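Local coordinates for protein imine reductase (Bacillus cereus, PDB 4D3D) that catalyses the NADPH-dependent, S-selective reduction of the imine 2-methylpyrroline, at residues Tyr201-Ala206 against Ala274-Val279; Asp250-Gly255 against Glu281-Gly286; Thr237-Leu240 against His245-Asp248; Tyr150-Gly155 against Leu185-Gln190. One frame throughout, in Å; residues are numbered along the deposited sequence.

Contact 1 of 4, residues Tyr201-Ala206 against Ala274-Val279; sequences YLHALA and ALPATV
In the helical C-terminal domain, the long helix 182-210 meets the first turn of helix 274-288 through His203, whose imidazole lies against the Pro276 ring, with Leu275 beside it. The backbones stay well apart, the nearest CA atoms, those of His203 and Leu275, being 8.1 Å from each other, and the histidine spans most of the gap. Its CG stands anti to the backbone N (chi1 -173°), which carries the imidazole outward from its helix to meet the proline coming the opposite way. Pro276 CD sits over one face of the imidazole, 3.4 Å from His203 NE2, and Pro276 CG follows at 3.6 Å from His203 CE1. Closer to the backbone the fit is looser: Leu275 CD2 is 4.4 Å from His203 CB. Thr266 of helix 252-268 touches both His203 and Pro276, making this a three-helix junction. The polar edge of the imidazole looks elsewhere. NE2 is hydrogen-bonded to Asp272 O, just before helix 274-288, while ND1 is hydrogen-bonded to Asp192 OD2 of the second subunit, and Phe303 of that subunit meets the ring edge-to-face. With a carbonyl oxygen on one nitrogen and a carboxylate on the other, both ring nitrogens probably carry hydrogen, consistent with a cationic imidazole buried at the dimer interface, its orientation fixed by polar bonds at the rim and by proline on a face.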
loop_
_atom_site.group_PDB
_atom_site.type_symbol
_atom_site.label_atom_id
_atom_site.label_comp_id
_atom_site.label_asym_id
_atom_site.label_seq_id
_atom_site.Cartn_x
_atom_site.Cartn_y
_atom_site.Cartn_z
ATOM N N TYR B 201 -2.395 -6.582 2.080
ATOM C CA TYR B 201 -3.407 -6.797 3.144
ATOM C C TYR B 201 -3.888 -8.239 3.125
ATOM O O TYR B 201 -3.880 -8.942 4.161
ATOM C CB TYR B 201 -4.555 -5.840 3.056
ATOM C CG TYR B 201 -5.719 -6.269 3.869
ATOM C CD1 TYR B 201 -5.681 -6.226 5.263
ATOM C CD2 TYR B 201 -6.818 -6.921 3.252
ATOM C CE1 TYR B 201 -6.740 -6.748 6.029
ATOM C CE2 TYR B 201 -7.880 -7.418 3.976
ATOM C CZ TYR B 201 -7.860 -7.351 5.351
ATOM O OH TYR B 201 -8.921 -7.859 6.129
ATOM N N LEU B 202 -4.244 -8.763 1.949
ATOM C CA LEU B 202 -4.660 -10.210 1.857
ATOM C C LEU B 202 -3.584 -11.181 2.232
ATOM O O LEU B 202 -3.814 -12.245 2.871
ATOM C CB LEU B 202 -5.190 -10.528 0.465
ATOM C CG LEU B 202 -6.471 -9.750 0.088
ATOM C CD1 LEU B 202 -6.814 -10.003 -1.367
ATOM C CD2 LEU B 202 -7.696 -10.046 0.890
ATOM N N HIS B 203 -2.375 -10.871 1.821
ATOM C CA HIS B 203 -1.214 -11.629 2.109
ATOM C C HIS B 203 -0.943 -11.678 3.671
ATOM O O HIS B 203 -0.761 -12.799 4.230
ATOM C CB HIS B 203 -0.020 -11.061 1.387
ATOM C CG HIS B 203 1.189 -11.912 1.509
ATOM N ND1 HIS B 203 2.133 -11.737 2.524
ATOM C CD2 HIS B 203 1.591 -13.004 0.822
ATOM C CE1 HIS B 203 3.047 -12.697 2.450
ATOM N NE2 HIS B 203 2.767 -13.447 1.391
ATOM N N ALA B 204 -0.933 -10.506 4.258
ATOM C CA ALA B 204 -0.798 -10.346 5.733
ATOM C C ALA B 204 -1.940 -11.111 6.454
ATOM O O ALA B 204 -1.685 -11.853 7.458
ATOM C CB ALA B 204 -0.801 -8.896 6.120
ATOM N N LEU B 205 -3.169 -10.970 5.978
ATOM C CA LEU B 205 -4.310 -11.704 6.546
ATOM C C LEU B 205 -4.110 -13.217 6.438
ATOM O O LEU B 205 -4.409 -13.982 7.410
ATOM C CB LEU B 205 -5.613 -11.249 5.929
ATOM C CG LEU B 205 -6.860 -11.972 6.414
ATOM C CD1 LEU B 205 -7.043 -11.757 7.925
ATOM C CD2 LEU B 205 -8.019 -11.434 5.629
ATOM N N ALA B 206 -3.571 -13.738 5.321
ATOM C CA ALA B 206 -3.337 -15.152 5.234
ATOM C C ALA B 206 -2.362 -15.688 6.309
ATOM O O ALA B 206 -2.501 -16.827 6.855
ATOM C CB ALA B 206 -2.801 -15.518 3.866
ATOM N N ALA B 274 5.682 -15.232 -3.205
ATOM C CA ALA B 274 6.038 -14.397 -4.350
ATOM C C ALA B 274 6.011 -12.919 -4.082
ATOM O O ALA B 274 6.958 -12.217 -4.530
ATOM C CB ALA B 274 5.086 -14.683 -5.522
ATOM N N LEU B 275 4.997 -12.422 -3.379
ATOM C CA LEU B 275 4.851 -10.977 -3.185
ATOM C C LEU B 275 5.965 -10.396 -2.291
ATOM O O LEU B 275 6.733 -9.500 -2.670
ATOM C CB LEU B 275 3.474 -10.581 -2.703
ATOM C CG LEU B 275 3.118 -9.114 -2.546
ATOM C CD1 LEU B 275 3.248 -8.408 -3.895
ATOM C CD2 LEU B 275 1.711 -8.870 -1.961
ATOM N N PRO B 276 6.115 -10.950 -1.070
ATOM C CA PRO B 276 7.273 -10.416 -0.275
ATOM C C PRO B 276 8.636 -10.737 -0.812
ATOM O O PRO B 276 9.569 -9.942 -0.613
ATOM C CB PRO B 276 7.024 -11.006 1.127
ATOM C CG PRO B 276 6.296 -12.282 0.844
ATOM C CD PRO B 276 5.324 -11.946 -0.306
ATOM N N ALA B 277 8.822 -11.833 -1.568
ATOM C CA ALA B 277 10.073 -12.105 -2.255
ATOM C C ALA B 277 10.428 -11.089 -3.305
ATOM O O ALA B 277 11.582 -10.738 -3.496
ATOM C CB ALA B 277 10.077 -13.466 -2.895
ATOM N N THR B 278 9.426 -10.558 -3.967
ATOM C CA THR B 278 9.654 -9.453 -4.919
ATOM C C THR B 278 10.118 -8.165 -4.216
ATOM O O THR B 278 11.033 -7.487 -4.638
ATOM C CB THR B 278 8.400 -9.222 -5.799
ATOM O OG1 THR B 278 8.222 -10.415 -6.608
ATOM C CG2 THR B 278 8.627 -8.051 -6.694
ATOM N N VAL B 279 9.444 -7.841 -3.095
ATOM C CA VAL B 279 9.884 -6.695 -2.269
ATOM C C VAL B 279 11.342 -6.884 -1.846
ATOM O O VAL B 279 12.146 -5.924 -1.981
ATOM C CB VAL B 279 8.942 -6.553 -1.039
ATOM C CG1 VAL B 279 9.421 -5.519 -0.051
ATOM C CG2 VAL B 279 7.479 -6.249 -1.465
#

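Contact 2 of 4, residues Asp250-Gly255 against Glu281-Gly286; sequences DRLAMG and EVFRRG
Asp250 OD1, gripped by the hydroxyls of Tyr236 and Ser295, holds the chain just ahead of Leu252, the residue that opens helix 252-268 and packs on Phe283 and Gly286 of helix 274-288. Asp250 OD2 adds a bond from Phe296 N, so the whole carboxylate is engaged; Tyr236 also lines the pocket of the bound o-acetaldehydyl-hexaethylene glycol. From there the contact is apolar helix-helix packing within the C-terminal helical domain. The two methyls of Leu252 divide the work: CD1 lies 3.5 Å from Phe283 CD2, approaching the ring at a slant, and CD2 reaches the backbone of the other helix, 3.7 Å from Gly286 C. Phe283, with CG anti to its carbonyl carbon (chi1 -84°), sends its ring toward Gly255, one turn further along helix 252-268, where Phe283 CE2 comes within 3.7 Å of Gly255 C. Glycine on each helix lets the opposing side chain rest directly against backbone, with no side chain in the way. Around this buried patch, Leu299 from the loop before helix 300-304 touches both Leu252 and Phe283, Leu256 and Val259 of helix 252-268 continue the packing along Phe283, and Trp195 of the second subunit meets the same ring edge-to-face.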
loop_
_atom_site.group_PDB
_atom_site.type_symbol
_atom_site.label_atom_id
_atom_site.label_comp_id
_atom_site.label_asym_id
_atom_site.label_seq_id
_atom_site.Cartn_x
_atom_site.Cartn_y
_atom_site.Cartn_z
ATOM N N ASP B 250 16.262 6.663 8.677
ATOM C CA ASP B 250 16.136 5.277 8.338
ATOM C C ASP B 250 17.288 4.878 7.366
ATOM O O ASP B 250 17.760 5.687 6.619
ATOM C CB ASP B 250 14.770 4.908 7.671
ATOM C CG ASP B 250 14.728 5.290 6.156
ATOM O OD1 ASP B 250 14.560 6.451 5.776
ATOM O OD2 ASP B 250 14.980 4.368 5.332
ATOM N N ARG B 251 17.736 3.630 7.501
ATOM C CA ARG B 251 18.835 3.136 6.637
ATOM C C ARG B 251 18.360 1.877 5.861
ATOM O O ARG B 251 17.725 0.943 6.374
ATOM C CB ARG B 251 20.082 2.805 7.493
ATOM C CG ARG B 251 20.691 4.172 7.958
ATOM C CD ARG B 251 22.074 4.154 8.484
ATOM N NE ARG B 251 22.429 5.467 9.083
ATOM C CZ ARG B 251 23.022 6.525 8.510
ATOM N NH1 ARG B 251 23.310 6.612 7.212
ATOM N NH2 ARG B 251 23.268 7.586 9.279
ATOM N N LEU B 252 18.724 1.853 4.569
ATOM C CA LEU B 252 18.295 0.709 3.728
ATOM C C LEU B 252 18.666 -0.645 4.299
ATOM O O LEU B 252 17.935 -1.606 4.216
ATOM C CB LEU B 252 18.883 0.841 2.311
ATOM C CG LEU B 252 18.394 -0.167 1.288
ATOM C CD1 LEU B 252 16.887 -0.035 1.056
ATOM C CD2 LEU B 252 19.132 -0.045 -0.030
ATOM N N ALA B 253 19.876 -0.797 4.881
ATOM C CA ALA B 253 20.300 -2.086 5.411
ATOM C C ALA B 253 19.345 -2.572 6.478
ATOM O O ALA B 253 19.105 -3.777 6.594
ATOM C CB ALA B 253 21.713 -1.956 5.989
ATOM N N MET B 254 18.833 -1.626 7.263
ATOM C CA MET B 254 17.874 -1.985 8.333
ATOM C C MET B 254 16.486 -2.397 7.707
ATOM O O MET B 254 15.814 -3.303 8.257
ATOM C CB MET B 254 17.699 -0.874 9.351
ATOM C CG MET B 254 18.948 -0.482 10.116
ATOM S SD MET B 254 19.550 -1.865 11.075
ATOM C CE MET B 254 18.501 -1.775 12.521
ATOM N N GLY B 255 16.090 -1.705 6.682
ATOM C CA GLY B 255 14.889 -2.085 5.896
ATOM C C GLY B 255 15.005 -3.456 5.323
ATOM O O GLY B 255 14.071 -4.236 5.388
ATOM N N GLU B 281 13.720 -8.626 -3.190
ATOM C CA GLU B 281 14.653 -8.502 -4.300
ATOM C C GLU B 281 14.879 -7.057 -4.730
ATOM O O GLU B 281 15.971 -6.678 -5.155
ATOM C CB GLU B 281 14.242 -9.396 -5.444
ATOM C CG GLU B 281 15.192 -9.320 -6.689
ATOM C CD GLU B 281 16.669 -9.738 -6.452
ATOM O OE1 GLU B 281 17.000 -10.376 -5.382
ATOM O OE2 GLU B 281 17.508 -9.376 -7.362
ATOM N N VAL B 282 13.879 -6.210 -4.625
ATOM C CA VAL B 282 14.058 -4.764 -4.836
ATOM C C VAL B 282 15.091 -4.218 -3.828
ATOM O O VAL B 282 16.032 -3.481 -4.190
ATOM C CB VAL B 282 12.738 -3.979 -4.756
ATOM C CG1 VAL B 282 13.006 -2.506 -4.890
ATOM C CG2 VAL B 282 11.764 -4.391 -5.857
ATOM N N PHE B 283 14.856 -4.505 -2.540
ATOM C CA PHE B 283 15.809 -4.094 -1.472
ATOM C C PHE B 283 17.222 -4.598 -1.758
ATOM O O PHE B 283 18.181 -3.826 -1.610
ATOM C CB PHE B 283 15.354 -4.571 -0.108
ATOM C CG PHE B 283 14.337 -3.631 0.566
ATOM C CD1 PHE B 283 13.009 -3.628 0.187
ATOM C CD2 PHE B 283 14.748 -2.776 1.563
ATOM C CE1 PHE B 283 12.155 -2.697 0.744
ATOM C CE2 PHE B 283 13.850 -1.878 2.176
ATOM C CZ PHE B 283 12.546 -1.885 1.752
ATOM N N ARG B 284 17.348 -5.854 -2.141
ATOM C CA ARG B 284 18.673 -6.413 -2.447
ATOM C C ARG B 284 19.332 -5.731 -3.616
ATOM O O ARG B 284 20.536 -5.451 -3.568
ATOM C CB ARG B 284 18.624 -7.899 -2.620
ATOM C CG ARG B 284 18.367 -8.655 -1.333
ATOM C CD ARG B 284 18.650 -10.156 -1.367
ATOM N NE ARG B 284 20.111 -10.404 -1.651
ATOM C CZ ARG B 284 21.138 -10.420 -0.758
ATOM N NH1 ARG B 284 20.969 -10.215 0.592
ATOM N NH2 ARG B 284 22.387 -10.672 -1.203
ATOM N N ARG B 285 18.579 -5.389 -4.637
ATOM C CA ARG B 285 19.145 -4.639 -5.728
ATOM C C ARG B 285 19.631 -3.290 -5.325
ATOM O O ARG B 285 20.658 -2.828 -5.772
ATOM C CB ARG B 285 18.105 -4.558 -6.906
ATOM C CG ARG B 285 17.899 -5.885 -7.578
ATOM C CD ARG B 285 16.492 -6.026 -8.201
ATOM N NE ARG B 285 16.318 -5.184 -9.286
ATOM C CZ ARG B 285 15.127 -4.911 -9.885
ATOM N NH1 ARG B 285 13.866 -5.316 -9.418
ATOM N NH2 ARG B 285 15.237 -4.132 -10.889
ATOM N N GLY B 286 18.937 -2.598 -4.442
ATOM C CA GLY B 286 19.426 -1.331 -3.939
ATOM C C GLY B 286 20.707 -1.465 -3.108
ATOM O O GLY B 286 21.562 -0.595 -3.172
#

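Contact 3 of 4, residues Thr237-Leu240 against His245-Asp248; sequences TPRL and HPGD
Arg239, on the last turns of helix 215-242, reaches across to Pro246 and Asp248 in the loop that leads on to helix 252-268, tying a helix end to its own connection in the C-terminal helical domain. Its CB already points toward the loop. The chain then runs out through CG and CD and bends at chi3 (51°), which swings the guanidinium over the Pro246 ring. There Arg239 CZ lies 3.9 Å from Pro246 CG, and Arg239 NH2 is 3.6 Å from Pro246 CD, which covers one face of the group. At the far end the two terminal nitrogens part company. Arg239 NH1 forms a salt bridge with Asp248 OD1 at 2.9 Å, a fairly straight bond (N-H...O 159°) that uses the syn lone pair; guanidinium and carboxylate are nearly coplanar and come from opposite directions. Arg239 NH2 donates to Pro246 O at 3.0 Å, a more bent bond (131°) that lies in the carbonyl plane but is tilted from the guanidinium plane. One cation thus holds two points of the loop, and the two bonds with the proline on its face should restrict its rotation at a surface where Asp248 is exposed. Alongside, Leu240 and His245 cross at about a right angle. His245 ND1 is hydrogen-bonded to Thr297 OG1, and Leu240 CD2 meets the edge of the imidazole at His245 CE1, 4.0 Å away.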
loop_
_atom_site.group_PDB
_atom_site.type_symbol
_atom_site.label_atom_id
_atom_site.label_comp_id
_atom_site.label_asym_id
_atom_site.label_seq_id
_atom_site.Cartn_x
_atom_site.Cartn_y
_atom_site.Cartn_z
ATOM N N THR B 237 8.122 13.227 0.743
ATOM C CA THR B 237 7.841 14.031 -0.467
ATOM C C THR B 237 8.874 15.107 -0.831
ATOM O O THR B 237 9.464 15.089 -1.921
ATOM C CB THR B 237 6.378 14.540 -0.434
ATOM O OG1 THR B 237 5.493 13.446 -0.729
ATOM C CG2 THR B 237 6.126 15.648 -1.382
ATOM N N PRO B 238 9.171 16.046 0.097
ATOM C CA PRO B 238 10.134 17.115 -0.236
ATOM C C PRO B 238 11.547 16.602 -0.445
ATOM O O PRO B 238 12.256 17.157 -1.299
ATOM C CB PRO B 238 10.003 18.084 0.974
ATOM C CG PRO B 238 9.418 17.252 2.086
ATOM C CD PRO B 238 8.568 16.219 1.423
ATOM N N ARG B 239 11.935 15.520 0.253
ATOM C CA ARG B 239 13.263 14.882 0.046
ATOM C C ARG B 239 13.349 14.254 -1.387
ATOM O O ARG B 239 14.312 14.392 -2.110
ATOM C CB ARG B 239 13.522 13.844 1.134
ATOM C CG ARG B 239 13.632 14.484 2.540
ATOM C CD ARG B 239 13.361 13.615 3.731
ATOM N NE ARG B 239 14.108 12.429 3.671
ATOM C CZ ARG B 239 14.971 11.975 4.586
ATOM N NH1 ARG B 239 15.204 12.651 5.703
ATOM N NH2 ARG B 239 15.583 10.803 4.322
ATOM N N LEU B 240 12.303 13.485 -1.718
ATOM C CA LEU B 240 12.223 12.865 -3.024
ATOM C C LEU B 240 12.322 13.932 -4.112
ATOM O O LEU B 240 13.081 13.694 -5.123
ATOM C CB LEU B 240 10.901 12.102 -3.125
ATOM C CG LEU B 240 10.956 10.698 -2.420
ATOM C CD1 LEU B 240 9.570 10.202 -1.993
ATOM C CD2 LEU B 240 11.653 9.694 -3.284
ATOM N N HIS B 245 18.296 11.236 -0.407
ATOM C CA HIS B 245 17.993 10.004 0.292
ATOM C C HIS B 245 18.920 9.804 1.517
ATOM O O HIS B 245 19.472 8.697 1.746
ATOM C CB HIS B 245 18.148 8.812 -0.662
ATOM C CG HIS B 245 17.397 8.954 -1.939
ATOM N ND1 HIS B 245 16.018 8.919 -1.985
ATOM C CD2 HIS B 245 17.818 9.108 -3.221
ATOM C CE1 HIS B 245 15.619 9.123 -3.231
ATOM N NE2 HIS B 245 16.683 9.220 -4.013
ATOM N N PRO B 246 19.045 10.829 2.364
ATOM C CA PRO B 246 20.000 10.611 3.495
ATOM C C PRO B 246 19.478 9.608 4.458
ATOM O O PRO B 246 18.256 9.514 4.666
ATOM C CB PRO B 246 20.038 12.000 4.161
ATOM C CG PRO B 246 18.727 12.581 3.857
ATOM C CD PRO B 246 18.402 12.152 2.472
ATOM N N GLY B 247 20.377 8.894 5.129
ATOM C CA GLY B 247 19.954 7.939 6.116
ATOM C C GLY B 247 19.757 8.462 7.518
ATOM O O GLY B 247 20.045 7.743 8.449
ATOM N N ASP B 248 19.200 9.658 7.669
ATOM C CA ASP B 248 19.094 10.254 9.019
ATOM C C ASP B 248 17.977 9.699 9.897
ATOM O O ASP B 248 18.124 9.702 11.109
ATOM C CB ASP B 248 19.053 11.764 8.932
ATOM C CG ASP B 248 17.911 12.289 8.057
ATOM O OD1 ASP B 248 17.502 11.622 7.093
ATOM O OD2 ASP B 248 17.455 13.401 8.315
#

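Contact 4 of 4, residues Tyr150-Gly155 against Leu185-Gln190; sequences YTYYSG and LYYQIQ
Tyr152 lays its ring against Tyr186 and Tyr187 where the Rossmann-type N-terminal domain meets the long helix 182-210 that leads into the helical domain. Strand 150-155 and helix 185-190 run at 131° to each other, their axes approaching to 9.4 Å, and the ring of Tyr152 bridges the space between them. Its CG is anti to the carbonyl carbon (chi1 -64°), and the ring projects from the sheet to present a face to the helix. Tyr186 CB stands almost squarely over that face, 4.1 Å from the centroid of the Tyr152 ring and 8° off the ring normal, a CH-pi contact. The two tyrosine side chains cross at about a right angle, and the Tyr186 ring leads away from the strand, where it makes a cation-pi contact with Arg176 and meets Tyr221 of the second subunit edge-to-face. Tyr187 crosses Tyr152 at a similar angle: Tyr187 CB is 4.1 Å from Tyr152 CD2, Tyr187 N is 3.8 Å from Tyr152 CE2, and Tyr152 CE2 lies at the edge of the Tyr187 ring, near its plane. One turn on from Tyr186, the end of Gln190 lies by the Tyr152 hydroxyl, but its detailed geometry is doubtful. Ala183 and Asp174 also touch Tyr152. Tyr186 CB over the face and Tyr187 alongside thus pack the ring against helix 182-210 by CH-pi and apolar contact, while Ser154 OG, hydrogen-bonded to Ala183 N and Asp179 O, adds a polar tie at the same domain junction.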
loop_
_atom_site.group_PDB
_atom_site.type_symbol
_atom_site.label_atom_id
_atom_site.label_comp_id
_atom_site.label_asym_id
_atom_site.label_seq_id
_atom_site.Cartn_x
_atom_site.Cartn_y
_atom_site.Cartn_z
ATOM N N TYR B 150 -15.983 12.048 -8.925
ATOM C CA TYR B 150 -14.994 12.840 -9.680
ATOM C C TYR B 150 -14.518 12.087 -10.925
ATOM O O TYR B 150 -14.399 10.851 -10.941
ATOM C CB TYR B 150 -13.788 13.236 -8.797
ATOM C CG TYR B 150 -14.075 14.437 -7.922
ATOM C CD1 TYR B 150 -14.792 14.282 -6.736
ATOM C CD2 TYR B 150 -13.664 15.727 -8.305
ATOM C CE1 TYR B 150 -15.101 15.376 -5.945
ATOM C CE2 TYR B 150 -13.959 16.838 -7.509
ATOM C CZ TYR B 150 -14.670 16.639 -6.331
ATOM O OH TYR B 150 -14.986 17.708 -5.552
ATOM N N THR B 151 -14.226 12.847 -11.964
ATOM C CA THR B 151 -13.506 12.346 -13.164
ATOM C C THR B 151 -12.276 13.208 -13.416
ATOM O O THR B 151 -12.309 14.472 -13.318
ATOM C CB THR B 151 -14.455 12.466 -14.349
ATOM O OG1 THR B 151 -15.608 11.628 -14.119
ATOM C CG2 THR B 151 -13.801 12.088 -15.665
ATOM N N TYR B 152 -11.127 12.590 -13.658
ATOM C CA TYR B 152 -9.924 13.322 -14.052
ATOM C C TYR B 152 -10.041 13.755 -15.509
ATOM O O TYR B 152 -10.438 12.966 -16.326
ATOM C CB TYR B 152 -8.691 12.412 -14.002
ATOM C CG TYR B 152 -8.302 11.880 -12.636
ATOM C CD1 TYR B 152 -7.964 12.746 -11.635
ATOM C CD2 TYR B 152 -8.239 10.535 -12.380
ATOM C CE1 TYR B 152 -7.593 12.285 -10.376
ATOM C CE2 TYR B 152 -7.865 10.069 -11.106
ATOM C CZ TYR B 152 -7.597 10.967 -10.108
ATOM O OH TYR B 152 -7.197 10.584 -8.799
ATOM N N TYR B 153 -9.680 14.984 -15.824
ATOM C CA TYR B 153 -9.662 15.446 -17.181
ATOM C C TYR B 153 -8.383 16.090 -17.554
ATOM O O TYR B 153 -7.663 16.701 -16.751
ATOM C CB TYR B 153 -10.800 16.473 -17.375
ATOM C CG TYR B 153 -12.184 15.895 -17.456
ATOM C CD1 TYR B 153 -12.552 15.103 -18.513
ATOM C CD2 TYR B 153 -13.089 16.060 -16.396
ATOM C CE1 TYR B 153 -13.823 14.565 -18.596
ATOM C CE2 TYR B 153 -14.374 15.514 -16.454
ATOM C CZ TYR B 153 -14.743 14.764 -17.542
ATOM O OH TYR B 153 -15.986 14.183 -17.689
ATOM N N SER B 154 -7.945 15.881 -18.804
ATOM C CA SER B 154 -6.755 16.563 -19.298
ATOM C C SER B 154 -6.816 16.795 -20.806
ATOM O O SER B 154 -7.619 16.148 -21.511
ATOM C CB SER B 154 -5.436 15.857 -18.959
ATOM O OG SER B 154 -5.330 14.586 -19.557
ATOM N N GLY B 155 -5.971 17.685 -21.287
ATOM C CA GLY B 155 -6.067 18.144 -22.690
ATOM C C GLY B 155 -6.085 19.691 -22.698
ATOM O O GLY B 155 -5.777 20.357 -21.716
ATOM N N LEU B 185 -2.645 9.105 -16.437
ATOM C CA LEU B 185 -1.477 8.988 -15.562
ATOM C C LEU B 185 -1.936 8.934 -14.115
ATOM O O LEU B 185 -1.612 7.964 -13.399
ATOM C CB LEU B 185 -0.493 10.085 -15.743
ATOM C CG LEU B 185 0.743 9.968 -14.760
ATOM C CD1 LEU B 185 1.686 8.803 -15.048
ATOM C CD2 LEU B 185 1.394 11.315 -14.803
ATOM N N TYR B 186 -2.693 9.907 -13.696
ATOM C CA TYR B 186 -3.142 9.989 -12.283
ATOM C C TYR B 186 -4.018 8.772 -11.876
ATOM O O TYR B 186 -3.862 8.167 -10.825
ATOM C CB TYR B 186 -3.873 11.257 -11.990
ATOM C CG TYR B 186 -2.966 12.501 -11.830
ATOM C CD1 TYR B 186 -2.571 13.267 -12.908
ATOM C CD2 TYR B 186 -2.438 12.846 -10.568
ATOM C CE1 TYR B 186 -1.731 14.374 -12.763
ATOM C CE2 TYR B 186 -1.584 13.943 -10.425
ATOM C CZ TYR B 186 -1.244 14.703 -11.490
ATOM O OH TYR B 186 -0.430 15.825 -11.310
ATOM N N TYR B 187 -4.914 8.344 -12.791
ATOM C CA TYR B 187 -5.703 7.154 -12.570
ATOM C C TYR B 187 -4.856 5.867 -12.393
ATOM O O TYR B 187 -4.997 5.132 -11.379
ATOM C CB TYR B 187 -6.647 6.990 -13.779
ATOM C CG TYR B 187 -7.694 5.909 -13.486
ATOM C CD1 TYR B 187 -8.878 6.201 -12.822
ATOM C CD2 TYR B 187 -7.432 4.612 -13.846
ATOM C CE1 TYR B 187 -9.797 5.195 -12.541
ATOM C CE2 TYR B 187 -8.337 3.600 -13.598
ATOM C CZ TYR B 187 -9.477 3.868 -12.926
ATOM O OH TYR B 187 -10.353 2.814 -12.697
ATOM N N GLN B 188 -3.952 5.615 -13.310
ATOM C CA GLN B 188 -3.193 4.380 -13.292
ATOM C C GLN B 188 -2.206 4.314 -12.122
ATOM O O GLN B 188 -2.040 3.231 -11.537
ATOM C CB GLN B 188 -2.410 4.163 -14.584
ATOM C CG GLN B 188 -3.255 4.006 -15.846
ATOM C CD GLN B 188 -4.316 2.923 -15.782
ATOM O OE1 GLN B 188 -4.256 2.041 -14.948
ATOM N NE2 GLN B 188 -5.334 3.001 -16.705
ATOM N N ILE B 189 -1.569 5.430 -11.804
ATOM C CA ILE B 189 -0.570 5.385 -10.656
ATOM C C ILE B 189 -1.345 5.203 -9.303
ATOM O O ILE B 189 -0.823 4.546 -8.396
ATOM C CB ILE B 189 0.383 6.598 -10.645
ATOM C CG1 ILE B 189 -0.319 7.896 -10.377
ATOM C CG2 ILE B 189 1.210 6.583 -11.931
ATOM C CD1 ILE B 189 0.672 9.089 -10.359
ATOM N N GLN B 190 -2.566 5.712 -9.177
ATOM C CA GLN B 190 -3.367 5.426 -7.973
ATOM C C GLN B 190 -3.770 3.934 -7.929
ATOM O O GLN B 190 -3.780 3.276 -6.842
ATOM C CB GLN B 190 -4.596 6.339 -7.895
ATOM C CG GLN B 190 -4.326 7.769 -7.435
ATOM C CD GLN B 190 -5.647 8.497 -7.180
ATOM O OE1 GLN B 190 -5.933 9.026 -6.072
ATOM N NE2 GLN B 190 -6.524 8.363 -8.143
#

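In the fold
Along the chain contact 4 comes first, between the nucleotide-binding-type domain and helix 182-210; the same helix runs on to contact 1, about 28 Å away between centres. Contact 3 lies within the chain loop that contact 1 closes, at the end of helix 215-242, and leads directly into contact 2, about 15 Å off between centres. Contacts 1 and 2 alternate along the sequence and share helix 274-288, with centres about 17 Å apart. Contacts 1 to 3 thus knit the C-terminal helical domain, whereas contact 4 joins it to the N-terminal one. All four touch the second subunit, which suggests that the packing within the chain and the dimer interface depend on each other.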